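Local coordinates for protein sialidase B (Streptococcus pneumoniae serotype 4, PDB 4XJW) that cleaves terminal sialic acid from alpha-2,3-, alpha-2,6- and alpha-2,8-linked glycoconjugates, acting as an intramolecular trans-sialidase of glycosyl hydrolase family 33, at residues G8-N13 with G165-I170; Y205-T210 with D224-G229; H231-K236 with S284-D289. The protein carries 1 engineered substitution. One frame throughout, in Å; residues are numbered along the deposited sequence.

Contact 1: G8-N13 with G165-I170; sequences GSYQLN and GSIDEI
L12 and I167 meet on the packed face of two antiparallel strands, and this apolar side, shared with Y10, contrasts with a looser one where exposed Q11 and E169 lie beside buried S166. Methyl CD1 of L12 rests against CG1 of I167 at 3.8 Å. Further along, the CE2 corner of the Y10 ring lies 4.0 Å from CG2 of I170, the two side chains crossing at about a right angle, and L150 of strand 147-150 touches Y10, I167 and I170 alike. The strands belong to the N-terminal domain, whose sequence places it in the concanavalin-like clan, and a G1 beta bulge interrupts their ladder where S9 and Y10 both face I167. At the bulge, Y10 N makes a nearly straight bond of 2.9 Å to I167 O, whereas S9 N approaches D168 O from above its carbonyl plane, 3.1 Å away. On the looser face, a bend at chi2 (-58°) carries the amide of Q11 back over S166, yet NE2 stays 4.0 Å from S166 CB. At the end of the pair a water lies between G165 O, 2.9 Å away, and N13 OD1.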
ATOM      1  N   GLY A   8      13.007  25.755  22.254  1.00 27.86           N
ATOM      2  CA  GLY A   8      11.669  25.324  21.906  1.00 27.43           C
ATOM      3  C   GLY A   8      10.557  26.338  22.056  1.00 32.13           C
ATOM      4  O   GLY A   8      10.797  27.499  22.379  1.00 33.95           O
ATOM      5  N   SER A   9       9.331  25.875  21.817  1.00 27.85           N
ATOM      6  CA  SER A   9       8.145  26.718  21.824  1.00 32.31           C
ATOM      7  C   SER A   9       8.334  27.914  20.899  1.00 28.96           C
ATOM      8  O   SER A   9       8.144  29.062  21.306  1.00 38.30           O
ATOM      9  CB  SER A   9       7.806  27.181  23.244  1.00 30.60           C
ATOM     10  OG  SER A   9       8.020  26.143  24.190  1.00 36.93           O
ATOM     11  N   TYR A  10       8.736  27.635  19.659  1.00 21.49           N
ATOM     12  CA  TYR A  10       8.854  28.668  18.636  1.00 23.05           C
ATOM     13  C   TYR A  10       7.600  28.701  17.774  1.00 26.78           C
ATOM     14  O   TYR A  10       7.249  27.709  17.136  1.00 26.45           O
ATOM     15  CB  TYR A  10      10.062  28.419  17.730  1.00 23.64           C
ATOM     16  CG  TYR A  10      11.408  28.503  18.407  1.00 24.84           C
ATOM     17  CD1 TYR A  10      11.996  29.735  18.679  1.00 23.18           C
ATOM     18  CD2 TYR A  10      12.106  27.349  18.752  1.00 21.34           C
ATOM     19  CE1 TYR A  10      13.230  29.811  19.292  1.00 24.99           C
ATOM     20  CE2 TYR A  10      13.341  27.419  19.359  1.00 22.49           C
ATOM     21  CZ  TYR A  10      13.899  28.651  19.626  1.00 24.90           C
ATOM     22  OH  TYR A  10      15.134  28.717  20.234  1.00 29.38           O
ATOM     23  N   GLN A  11       6.926  29.843  17.762  1.00 23.07           N
ATOM     24  CA  GLN A  11       5.792  30.035  16.882  1.00 20.82           C
ATOM     25  C   GLN A  11       6.297  30.582  15.558  1.00 25.19           C
ATOM     26  O   GLN A  11       6.936  31.633  15.520  1.00 28.59           O
ATOM     27  CB  GLN A  11       4.783  30.994  17.504  1.00 26.11           C
ATOM     28  CG  GLN A  11       4.253  30.499  18.837  1.00 27.86           C
ATOM     29  CD  GLN A  11       3.594  29.141  18.710  1.00 26.11           C
ATOM     30  OE1 GLN A  11       2.700  28.955  17.884  1.00 36.51           O
ATOM     31  NE2 GLN A  11       4.045  28.182  19.510  1.00 34.90           N
ATOM     32  N   LEU A  12       6.033  29.852  14.481  1.00 25.33           N
ATOM     33  CA  LEU A  12       6.386  30.301  13.145  1.00 23.68           C
ATOM     34  C   LEU A  12       5.142  30.909  12.509  1.00 23.99           C
ATOM     35  O   LEU A  12       4.262  30.199  12.020  1.00 21.48           O
ATOM     36  CB  LEU A  12       6.924  29.133  12.309  1.00 19.73           C
ATOM     37  CG  LEU A  12       8.030  28.293  12.953  1.00 19.85           C
ATOM     38  CD1 LEU A  12       8.464  27.179  12.031  1.00 19.15           C
ATOM     39  CD2 LEU A  12       9.231  29.144  13.333  1.00 24.65           C
ATOM     40  N   ASN A  13       5.051  32.236  12.548  1.00 24.83           N
ATOM     41  CA  ASN A  13       3.914  32.919  11.955  1.00 28.60           C
ATOM     42  C   ASN A  13       4.347  33.832  10.823  1.00 27.84           C
ATOM     43  O   ASN A  13       4.296  35.056  10.951  1.00 28.64           O
ATOM     44  CB  ASN A  13       3.140  33.709  13.014  1.00 31.57           C
ATOM     45  CG  ASN A  13       2.524  32.815  14.075  1.00 28.76           C
ATOM     46  OD1 ASN A  13       1.619  32.030  13.792  1.00 37.80           O
ATOM     47  ND2 ASN A  13       3.007  32.935  15.304  1.00 35.35           N
ATOM     48  N   GLY A 165       3.597  27.394  11.270  1.00 16.69           N
ATOM     49  CA  GLY A 165       3.670  26.179  12.055  1.00 19.61           C
ATOM     50  C   GLY A 165       4.334  26.484  13.374  1.00 18.43           C
ATOM     51  O   GLY A 165       4.379  27.641  13.785  1.00 21.72           O
ATOM     52  N   SER A 166       4.850  25.461  14.045  1.00 17.60           N
ATOM     53  CA  SER A 166       5.571  25.692  15.283  1.00 18.44           C
ATOM     54  C   SER A 166       6.661  24.656  15.477  1.00 19.08           C
ATOM     55  O   SER A 166       6.510  23.498  15.094  1.00 19.43           O
ATOM     56  CB  SER A 166       4.627  25.695  16.488  1.00 21.14           C
ATOM     57  OG  SER A 166       4.042  24.425  16.695  1.00 24.60           O
ATOM     58  N   ILE A 167       7.770  25.087  16.058  1.00 17.03           N
ATOM     59  CA  ILE A 167       8.837  24.171  16.413  1.00 18.90           C
ATOM     60  C   ILE A 167       8.847  24.026  17.930  1.00 20.83           C
ATOM     61  O   ILE A 167       9.294  24.923  18.645  1.00 22.18           O
ATOM     62  CB  ILE A 167      10.190  24.666  15.901  1.00 17.20           C
ATOM     63  CG1 ILE A 167      10.175  24.765  14.380  1.00 22.20           C
ATOM     64  CG2 ILE A 167      11.323  23.755  16.370  1.00 21.08           C
ATOM     65  CD1 ILE A 167      11.437  25.332  13.809  1.00 17.58           C
ATOM     66  N   ASP A 168       8.322  22.911  18.421  1.00 18.29           N
ATOM     67  CA  ASP A 168       8.213  22.726  19.861  1.00 24.53           C
ATOM     68  C   ASP A 168       9.567  22.438  20.512  1.00 20.42           C
ATOM     69  O   ASP A 168       9.819  22.857  21.640  1.00 23.50           O
ATOM     70  CB  ASP A 168       7.181  21.652  20.204  1.00 31.05           C
ATOM     71  CG  ASP A 168       5.773  22.212  20.310  1.00 39.45           C
ATOM     72  OD1 ASP A 168       5.637  23.428  20.571  1.00 41.80           O
ATOM     73  OD2 ASP A 168       4.807  21.436  20.133  1.00 41.81           O
ATOM     74  N   GLU A 169      10.433  21.730  19.790  1.00 19.95           N
ATOM     75  CA  GLU A 169      11.788  21.429  20.249  1.00 23.19           C
ATOM     76  C   GLU A 169      12.730  21.362  19.049  1.00 25.51           C
ATOM     77  O   GLU A 169      12.384  20.795  18.012  1.00 19.54           O
ATOM     78  CB  GLU A 169      11.834  20.087  20.981  1.00 25.99           C
ATOM     79  CG  GLU A 169      10.780  19.901  22.067  1.00 34.50           C
ATOM     80  CD  GLU A 169      10.908  18.572  22.780  1.00 40.87           C
ATOM     81  OE1 GLU A 169      11.950  17.906  22.605  1.00 47.74           O
ATOM     82  OE2 GLU A 169       9.967  18.199  23.515  1.00 42.44           O
ATOM     83  N   ILE A 170      13.923  21.932  19.189  1.00 22.56           N
ATOM     84  CA  ILE A 170      14.961  21.743  18.180  1.00 22.65           C
ATOM     85  C   ILE A 170      16.337  21.600  18.831  1.00 27.34           C
ATOM     86  O   ILE A 170      16.711  22.393  19.699  1.00 27.09           O
ATOM     87  CB  ILE A 170      14.962  22.862  17.118  1.00 23.53           C
ATOM     88  CG1 ILE A 170      16.073  22.608  16.094  1.00 23.69           C
ATOM     89  CG2 ILE A 170      15.106  24.243  17.757  1.00 26.82           C
ATOM     90  CD1 ILE A 170      16.086  23.589  14.962  1.00 24.48           C
TER
HETATM   91  O   HOH W   1       2.237  29.324  14.841  1.00 33.04           O

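Contact 2: Y205-T210 with D224-G229; sequences YFRIPT and DARYGG. With DMS (dimethyl sulfoxide), chain C.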
ATOM      1  N   TYR A 205       8.345  -2.366  -0.319  1.00  9.55           N
ATOM      2  CA  TYR A 205       7.123  -1.600  -0.618  1.00  8.42           C
ATOM      3  C   TYR A 205       5.878  -2.405  -0.289  1.00  9.24           C
ATOM      4  O   TYR A 205       5.899  -3.635  -0.348  1.00  8.75           O
ATOM      5  CB  TYR A 205       7.107  -1.150  -2.087  1.00  8.87           C
ATOM      6  CG  TYR A 205       8.400  -0.462  -2.457  1.00  9.47           C
ATOM      7  CD1 TYR A 205       8.604   0.888  -2.152  1.00  8.26           C
ATOM      8  CD2 TYR A 205       9.443  -1.186  -3.013  1.00 10.80           C
ATOM      9  CE1 TYR A 205       9.813   1.513  -2.443  1.00 10.38           C
ATOM     10  CE2 TYR A 205      10.651  -0.577  -3.304  1.00 11.01           C
ATOM     11  CZ  TYR A 205      10.830   0.755  -3.012  1.00  8.46           C
ATOM     12  OH  TYR A 205      12.041   1.328  -3.287  1.00 11.70           O
ATOM     13  N   PHE A 206       4.803  -1.707   0.067  1.00  8.87           N
ATOM     14  CA  PHE A 206       3.534  -2.358   0.398  1.00  7.03           C
ATOM     15  C   PHE A 206       2.401  -1.560  -0.189  1.00  9.20           C
ATOM     16  O   PHE A 206       2.476  -0.330  -0.265  1.00  9.53           O
ATOM     17  CB  PHE A 206       3.350  -2.477   1.915  1.00  9.51           C
ATOM     18  CG  PHE A 206       4.410  -3.292   2.566  1.00  9.02           C
ATOM     19  CD1 PHE A 206       4.315  -4.675   2.591  1.00  8.24           C
ATOM     20  CD2 PHE A 206       5.535  -2.682   3.088  1.00  9.41           C
ATOM     21  CE1 PHE A 206       5.315  -5.434   3.146  1.00 10.57           C
ATOM     22  CE2 PHE A 206       6.537  -3.436   3.672  1.00 10.05           C
ATOM     23  CZ  PHE A 206       6.434  -4.816   3.689  1.00  9.92           C
ATOM     24  N   ARG A 207       1.353  -2.262  -0.615  1.00  9.45           N
ATOM     25  CA  ARG A 207       0.160  -1.618  -1.161  1.00  8.19           C
ATOM     26  C   ARG A 207      -1.025  -2.525  -0.885  1.00 10.50           C
ATOM     27  O   ARG A 207      -0.865  -3.718  -0.592  1.00 10.61           O
ATOM     28  CB  ARG A 207       0.249  -1.371  -2.684  1.00  8.59           C
ATOM     29  CG  ARG A 207       1.008  -0.082  -3.121  1.00 10.75           C
ATOM     30  CD  ARG A 207       0.325   0.600  -4.328  1.00 17.29           C
ATOM     31  NE  ARG A 207      -1.007   1.128  -4.055  1.00 17.16           N
ATOM     32  CZ  ARG A 207      -1.864   1.544  -4.994  1.00 16.75           C
ATOM     33  NH1 ARG A 207      -1.515   1.485  -6.276  1.00 19.34           N
ATOM     34  NH2 ARG A 207      -3.080   2.020  -4.652  1.00 15.72           N
ATOM     35  N   ILE A 208      -2.216  -1.950  -0.991  1.00  7.84           N
ATOM     36  CA  ILE A 208      -3.475  -2.698  -0.971  1.00  8.86           C
ATOM     37  C   ILE A 208      -3.752  -3.388   0.381  1.00  6.61           C
ATOM     38  O   ILE A 208      -3.840  -4.611   0.455  1.00  8.57           O
ATOM     39  CB  ILE A 208      -3.563  -3.762  -2.107  1.00  8.89           C
ATOM     40  CG1 ILE A 208      -2.890  -3.299  -3.405  1.00  9.58           C
ATOM     41  CG2 ILE A 208      -5.012  -4.078  -2.406  1.00  7.28           C
ATOM     42  CD1 ILE A 208      -3.463  -2.012  -3.995  1.00 12.44           C
ATOM     43  N   PRO A 209      -3.910  -2.600   1.451  1.00  7.34           N
ATOM     44  CA  PRO A 209      -4.122  -3.160   2.792  1.00  9.01           C
ATOM     45  C   PRO A 209      -5.532  -3.693   2.977  1.00  9.51           C
ATOM     46  O   PRO A 209      -6.488  -3.190   2.368  1.00  9.54           O
ATOM     47  CB  PRO A 209      -3.952  -1.942   3.696  1.00  9.97           C
ATOM     48  CG  PRO A 209      -4.352  -0.771   2.825  1.00  8.87           C
ATOM     49  CD  PRO A 209      -3.843  -1.126   1.463  1.00  9.69           C
ATOM     50  N   THR A 210      -5.663  -4.690   3.851  1.00  7.62           N
ATOM     51  CA  THR A 210      -6.963  -5.205   4.280  1.00  7.26           C
ATOM     52  C   THR A 210      -6.952  -5.355   5.803  1.00  8.18           C
ATOM     53  O   THR A 210      -5.883  -5.424   6.426  1.00  8.79           O
ATOM     54  CB  THR A 210      -7.336  -6.556   3.626  1.00  7.97           C
ATOM     55  OG1 THR A 210      -6.685  -7.627   4.321  1.00 11.39           O
ATOM     56  CG2 THR A 210      -6.951  -6.587   2.129  1.00 12.12           C
ATOM     57  N   ASP A 224      -0.344  -6.544  -0.151  1.00  8.42           N
ATOM     58  CA  ASP A 224       0.617  -6.820  -1.219  1.00  6.96           C
ATOM     59  C   ASP A 224       1.999  -6.427  -0.715  1.00  7.75           C
ATOM     60  O   ASP A 224       2.223  -5.261  -0.387  1.00  7.82           O
ATOM     61  CB  ASP A 224       0.346  -5.931  -2.436  1.00  8.19           C
ATOM     62  CG  ASP A 224      -0.798  -6.405  -3.323  1.00 10.63           C
ATOM     63  OD1 ASP A 224      -1.739  -7.093  -2.879  1.00 14.96           O
ATOM     64  OD2 ASP A 224      -0.757  -6.018  -4.512  1.00 13.19           O
ATOM     65  N   ALA A 225       2.906  -7.398  -0.641  1.00  9.06           N
ATOM     66  CA  ALA A 225       4.309  -7.154  -0.372  1.00  6.04           C
ATOM     67  C   ALA A 225       4.921  -6.966  -1.766  1.00  8.05           C
ATOM     68  O   ALA A 225       5.064  -7.932  -2.516  1.00  9.67           O
ATOM     69  CB  ALA A 225       4.926  -8.351   0.346  1.00  9.82           C
ATOM     70  N   ARG A 226       5.235  -5.724  -2.120  1.00  8.58           N
ATOM     71  CA  ARG A 226       5.637  -5.416  -3.487  1.00  8.65           C
ATOM     72  C   ARG A 226       7.143  -5.193  -3.564  1.00  8.91           C
ATOM     73  O   ARG A 226       7.701  -4.321  -2.879  1.00  9.02           O
ATOM     74  CB  ARG A 226       4.845  -4.214  -4.016  1.00 11.28           C
ATOM     75  CG  ARG A 226       3.329  -4.448  -4.059  1.00  9.49           C
ATOM     76  CD  ARG A 226       2.653  -3.583  -5.111  1.00 12.34           C
ATOM     77  NE  ARG A 226       1.237  -3.920  -5.241  1.00  8.54           N
ATOM     78  CZ  ARG A 226       0.398  -3.303  -6.063  1.00 10.64           C
ATOM     79  NH1 ARG A 226       0.833  -2.308  -6.830  1.00 13.03           N
ATOM     80  NH2 ARG A 226      -0.869  -3.687  -6.116  1.00 10.23           N
ATOM     81  N   TYR A 227       7.805  -5.996  -4.393  1.00  9.03           N
ATOM     82  CA  TYR A 227       9.267  -6.008  -4.400  1.00 10.39           C
ATOM     83  C   TYR A 227       9.889  -5.045  -5.406  1.00 10.89           C
ATOM     84  O   TYR A 227      10.917  -4.439  -5.104  1.00 10.58           O
ATOM     85  CB  TYR A 227       9.800  -7.441  -4.588  1.00 10.45           C
ATOM     86  CG  TYR A 227       9.417  -8.335  -3.439  1.00  8.91           C
ATOM     87  CD1 TYR A 227       8.158  -8.937  -3.393  1.00 10.95           C
ATOM     88  CD2 TYR A 227      10.295  -8.547  -2.377  1.00  9.65           C
ATOM     89  CE1 TYR A 227       7.785  -9.736  -2.321  1.00  9.28           C
ATOM     90  CE2 TYR A 227       9.927  -9.351  -1.289  1.00 10.88           C
ATOM     91  CZ  TYR A 227       8.674  -9.940  -1.281  1.00 12.39           C
ATOM     92  OH  TYR A 227       8.286 -10.737  -0.226  1.00 12.55           O
ATOM     93  N   GLY A 228       9.257  -4.916  -6.573  1.00 10.41           N
ATOM     94  CA  GLY A 228       9.773  -4.112  -7.676  1.00 10.91           C
ATOM     95  C   GLY A 228       9.196  -2.709  -7.671  1.00 12.15           C
ATOM     96  O   GLY A 228       8.511  -2.284  -8.617  1.00 11.57           O
ATOM     97  N   GLY A 229       9.475  -1.968  -6.604  1.00 11.67           N
ATOM     98  CA  GLY A 229       8.828  -0.684  -6.409  1.00  7.96           C
ATOM     99  C   GLY A 229       7.351  -0.897  -6.109  1.00  9.31           C
ATOM    100  O   GLY A 229       6.934  -2.008  -5.777  1.00  9.81           O
TER
HETATM  101  S   DMS C 702      -4.786  -2.221  -7.450  1.00 18.55           S
HETATM  102  O   DMS C 702      -3.724  -3.249  -7.180  1.00 16.37           O
HETATM  103  C1  DMS C 702      -3.990  -0.591  -7.468  1.00 14.40           C
HETATM  104  C2  DMS C 702      -5.189  -2.336  -9.215  1.00 19.32           C
HETATM  105  O   HOH W   2      -3.641  -7.073  -0.913  1.00 13.99           O
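R207 and R226 cross on one face of an antiparallel beta hairpin, their guanidinium planes 56° apart; its strands, 205-213 and 219-226, belong to the sialidase catalytic domain, a beta-propeller in this family. Backbone bonds pair R207 with D224 and Y205 with R226, the bond from Y205 N to R226 O being weak. R226 illustrates how a buried arginine is contacted at most points from CB to its tip. Its CB lies 3.9 Å from Y205 O, and the chain then runs extended from CG to NE (chi3 174°), CD passing 4.1 Å from R207 CB. R207 CB also sits over one face of the R226 guanidinium, off-centre toward the rim. NE and NH2 both grip D224 OD2 side-on: NE uses its anti lone pair, while NH2, in a 2.8 Å salt bridge, comes in 34° out of the carboxylate plane. Two donors on one oxygen limit rotation of the arginine's end. NH1 forms a salt bridge with OD1 of D232, the probable proton acceptor, and a hydrogen bond with T230 O. The like charge of R207, a likely substrate-binding residue, stands close by, its NE paired with E631 and its guanidinium in a cation-pi contact with Y615, the probable nucleophile. Away from the arginines, G229 CA lies over one face of the Y205 ring, 3.9 Å from its centroid, a CH-pi contact. I208 lays CG1 3.4 Å from R226 NH2. Dimethyl sulfoxide, probably from the crystallisation liquor, places its oxygen at the edge of the R226 guanidinium, accepting a 3.1 Å hydrogen bond from NH2.

Contact 3: H231-K236 with S284-D289; sequences HDSKSK and SASFID
The loop carrying D232, the probable proton acceptor of the active site, packs against the start of strand 286-294, an example of an active-site loop packed on a strand of the adjoining sheet. D232 contributes its CB, 3.9 Å from I288 CD1, while its carboxylate turns to R226. Next to it, S233 and S286 join hydroxyl to hydroxyl, OG to OG at 2.7 Å, the one direct hydrogen bond between the segments. S286 OG stands between its own backbone N and carbonyl carbon (chi1 62°), a rotamer that also lets it reach a water 2.8 Å away. That water also lies within hydrogen-bonding distance of S284 O and, at a longer 3.3 Å, of S235 N, bridging the two segments. I288 CG2 packs 3.6 Å from S233 OG, but S233 N, buried here, has no polar partner. At the far end S284 OG donates to A285 O and accepts a hydrogen bond from a second water, which in turn accepts from K236 NZ; S284 OG also lies 3.5 Å from K236 CB. The loop links strands 219-226 and 237-244, while strand 286-294 lies inside the neighbouring sheet, between strands 451-459 and 301-308, the latter's M308 touching both S233 and S286.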
ATOM      1  N   HIS A 231       4.846  -0.618  -8.278  1.00  9.08           N
ATOM      2  CA  HIS A 231       4.089  -0.958  -9.490  1.00 10.81           C
ATOM      3  C   HIS A 231       3.127  -2.140  -9.316  1.00 11.93           C
ATOM      4  O   HIS A 231       3.453  -3.135  -8.650  1.00 10.84           O
ATOM      5  CB  HIS A 231       5.026  -1.323 -10.643  1.00 12.06           C
ATOM      6  CG  HIS A 231       5.940  -0.225 -11.075  1.00 11.36           C
ATOM      7  ND1 HIS A 231       5.508   1.057 -11.346  1.00 10.13           N
ATOM      8  CD2 HIS A 231       7.276  -0.229 -11.319  1.00 11.76           C
ATOM      9  CE1 HIS A 231       6.535   1.797 -11.727  1.00 11.20           C
ATOM     10  NE2 HIS A 231       7.618   1.036 -11.721  1.00  9.11           N
ATOM     11  N   ASP A 232       1.955  -2.043  -9.941  1.00 10.63           N
ATOM     12  CA  ASP A 232       1.086  -3.204 -10.073  1.00  9.77           C
ATOM     13  C   ASP A 232       1.792  -4.255 -10.935  1.00 11.37           C
ATOM     14  O   ASP A 232       2.770  -3.946 -11.628  1.00 13.09           O
ATOM     15  CB  ASP A 232      -0.226  -2.866 -10.797  1.00 12.20           C
ATOM     16  CG  ASP A 232      -1.104  -1.872 -10.055  1.00 16.77           C
ATOM     17  OD1 ASP A 232      -0.796  -1.491  -8.916  1.00 15.14           O
ATOM     18  OD2 ASP A 232      -2.122  -1.454 -10.662  1.00 23.45           O
ATOM     19  N   SER A 233       1.270  -5.475 -10.937  1.00 11.00           N
ATOM     20  CA  SER A 233       1.716  -6.514 -11.868  1.00 10.09           C
ATOM     21  C   SER A 233       1.700  -5.980 -13.311  1.00 12.12           C
ATOM     22  O   SER A 233       0.832  -5.172 -13.632  1.00 13.36           O
ATOM     23  CB  SER A 233       0.799  -7.729 -11.760  1.00  9.80           C
ATOM     24  OG  SER A 233       0.804  -8.244 -10.439  1.00 12.33           O
ATOM     25  N   LYS A 234       2.625  -6.402 -14.188  1.00 13.55           N
ATOM     26  CA  LYS A 234       3.654  -7.408 -13.928  1.00 12.78           C
ATOM     27  C   LYS A 234       4.698  -6.893 -12.932  1.00 12.57           C
ATOM     28  O   LYS A 234       5.124  -5.739 -12.995  1.00 13.06           O
ATOM     29  CB  LYS A 234       4.340  -7.786 -15.254  1.00 14.11           C
ATOM     30  CG  LYS A 234       5.004  -6.603 -15.960  1.00 15.48           C
ATOM     31  CD  LYS A 234       5.533  -6.947 -17.351  1.00 16.67           C
ATOM     32  CE  LYS A 234       6.162  -5.709 -17.984  1.00 22.96           C
ATOM     33  NZ  LYS A 234       7.031  -6.003 -19.159  1.00 36.26           N
ATOM     34  N   SER A 235       5.074  -7.752 -11.995  1.00 10.76           N
ATOM     35  CA  SER A 235       6.110  -7.422 -11.026  1.00 11.85           C
ATOM     36  C   SER A 235       6.435  -8.683 -10.237  1.00  8.75           C
ATOM     37  O   SER A 235       5.996  -9.781 -10.600  1.00 10.83           O
ATOM     38  CB  SER A 235       5.609  -6.341 -10.070  1.00 11.40           C
ATOM     39  OG  SER A 235       6.675  -5.782  -9.327  1.00 10.54           O
ATOM     40  N   LYS A 236       7.196  -8.533  -9.156  1.00  8.74           N
ATOM     41  CA  LYS A 236       7.212  -9.555  -8.113  1.00  9.41           C
ATOM     42  C   LYS A 236       6.425  -8.993  -6.942  1.00  9.51           C
ATOM     43  O   LYS A 236       6.773  -7.944  -6.369  1.00  8.94           O
ATOM     44  CB  LYS A 236       8.616  -9.953  -7.650  1.00 11.44           C
ATOM     45  CG  LYS A 236       8.530 -11.022  -6.548  1.00 12.12           C
ATOM     46  CD  LYS A 236       9.878 -11.389  -5.932  1.00 13.34           C
ATOM     47  CE  LYS A 236       9.656 -12.332  -4.747  1.00 11.73           C
ATOM     48  NZ  LYS A 236       8.906 -13.569  -5.138  1.00 15.44           N
ATOM     49  N   SER A 284       8.677 -12.081 -13.662  1.00 11.84           N
ATOM     50  CA  SER A 284       8.224 -12.725 -12.424  1.00 10.84           C
ATOM     51  C   SER A 284       6.735 -12.986 -12.392  1.00  9.74           C
ATOM     52  O   SER A 284       5.936 -12.192 -12.895  1.00 12.40           O
ATOM     53  CB  SER A 284       8.587 -11.860 -11.219  1.00 12.30           C
ATOM     54  OG  SER A 284       8.159 -12.468 -10.006  1.00 11.25           O
ATOM     55  N   ALA A 285       6.360 -14.110 -11.785  1.00 12.20           N
ATOM     56  CA  ALA A 285       4.961 -14.349 -11.428  1.00 12.58           C
ATOM     57  C   ALA A 285       4.631 -13.479 -10.209  1.00 12.53           C
ATOM     58  O   ALA A 285       5.529 -13.028  -9.488  1.00 12.32           O
ATOM     59  CB  ALA A 285       4.738 -15.825 -11.135  1.00 11.64           C
ATOM     60  N   SER A 286       3.348 -13.219  -9.983  1.00 10.67           N
ATOM     61  CA  SER A 286       2.962 -12.396  -8.847  1.00 10.95           C
ATOM     62  C   SER A 286       1.540 -12.685  -8.388  1.00 10.09           C
ATOM     63  O   SER A 286       0.745 -13.293  -9.107  1.00 12.37           O
ATOM     64  CB  SER A 286       3.120 -10.907  -9.166  1.00 10.92           C
ATOM     65  OG  SER A 286       2.273 -10.522 -10.251  1.00 12.62           O
ATOM     66  N   PHE A 287       1.241 -12.245  -7.169  1.00 10.53           N
ATOM     67  CA  PHE A 287      -0.134 -12.184  -6.682  1.00 10.66           C
ATOM     68  C   PHE A 287      -0.465 -10.722  -6.488  1.00 12.01           C
ATOM     69  O   PHE A 287       0.426  -9.912  -6.265  1.00 14.54           O
ATOM     70  CB  PHE A 287      -0.297 -12.920  -5.354  1.00 11.22           C
ATOM     71  CG  PHE A 287       0.103 -14.371  -5.409  1.00  9.57           C
ATOM     72  CD1 PHE A 287       1.417 -14.751  -5.136  1.00 10.70           C
ATOM     73  CD2 PHE A 287      -0.834 -15.353  -5.710  1.00 11.58           C
ATOM     74  CE1 PHE A 287       1.786 -16.094  -5.173  1.00 11.22           C
ATOM     75  CE2 PHE A 287      -0.473 -16.698  -5.762  1.00 13.83           C
ATOM     76  CZ  PHE A 287       0.847 -17.062  -5.496  1.00 11.96           C
ATOM     77  N   ILE A 288      -1.737 -10.363  -6.578  1.00 11.22           N
ATOM     78  CA  ILE A 288      -2.085  -8.956  -6.416  1.00 10.99           C
ATOM     79  C   ILE A 288      -3.539  -8.830  -5.980  1.00 11.74           C
ATOM     80  O   ILE A 288      -4.376  -9.586  -6.452  1.00 13.64           O
ATOM     81  CB  ILE A 288      -1.769  -8.164  -7.714  1.00 10.20           C
ATOM     82  CG1 ILE A 288      -2.208  -6.696  -7.597  1.00  9.67           C
ATOM     83  CG2 ILE A 288      -2.397  -8.861  -8.940  1.00 15.86           C
ATOM     84  CD1 ILE A 288      -1.612  -5.801  -8.685  1.00 11.65           C
ATOM     85  N   ASP A 289      -3.812  -7.907  -5.048  1.00 11.19           N
ATOM     86  CA  ASP A 289      -5.181  -7.614  -4.584  1.00 11.48           C
ATOM     87  C   ASP A 289      -5.813  -8.754  -3.798  1.00 14.82           C
ATOM     88  O   ASP A 289      -6.422  -9.658  -4.368  1.00 16.90           O
ATOM     89  CB  ASP A 289      -6.104  -7.183  -5.744  1.00 10.82           C
ATOM     90  CG  ASP A 289      -5.690  -5.864  -6.361  1.00 13.26           C
ATOM     91  OD1 ASP A 289      -4.795  -5.194  -5.802  1.00 12.75           O
ATOM     92  OD2 ASP A 289      -6.249  -5.488  -7.417  1.00 15.48           O
TER
HETATM   93  O   HOH W   3       3.604 -10.607 -12.733  1.00 13.32           O
HETATM   94  O   HOH W   4       8.808 -14.316  -7.943  1.00 16.27           O

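The three contacts show chemistry following location. Contact 1 lies in the N-terminal domain, its centre about 36 Å from that of contact 2 and 44 Å from that of contact 3; it is partly buried and built on a strand ladder with an apolar face and a polar one. Contacts 2 and 3 are buried neighbours in the catalytic domain, their centres about 9 Å apart, and both involve the connection between strands 219-226 and 237-244. Contact 2 adds an arginine-carboxylate network to a strand ladder, whereas hydroxyls and bound waters link the segments of contact 3. A probable backbone hydrogen bond from Y227 N to K236 O, 3.0 Å, joins these two beside the probable active site.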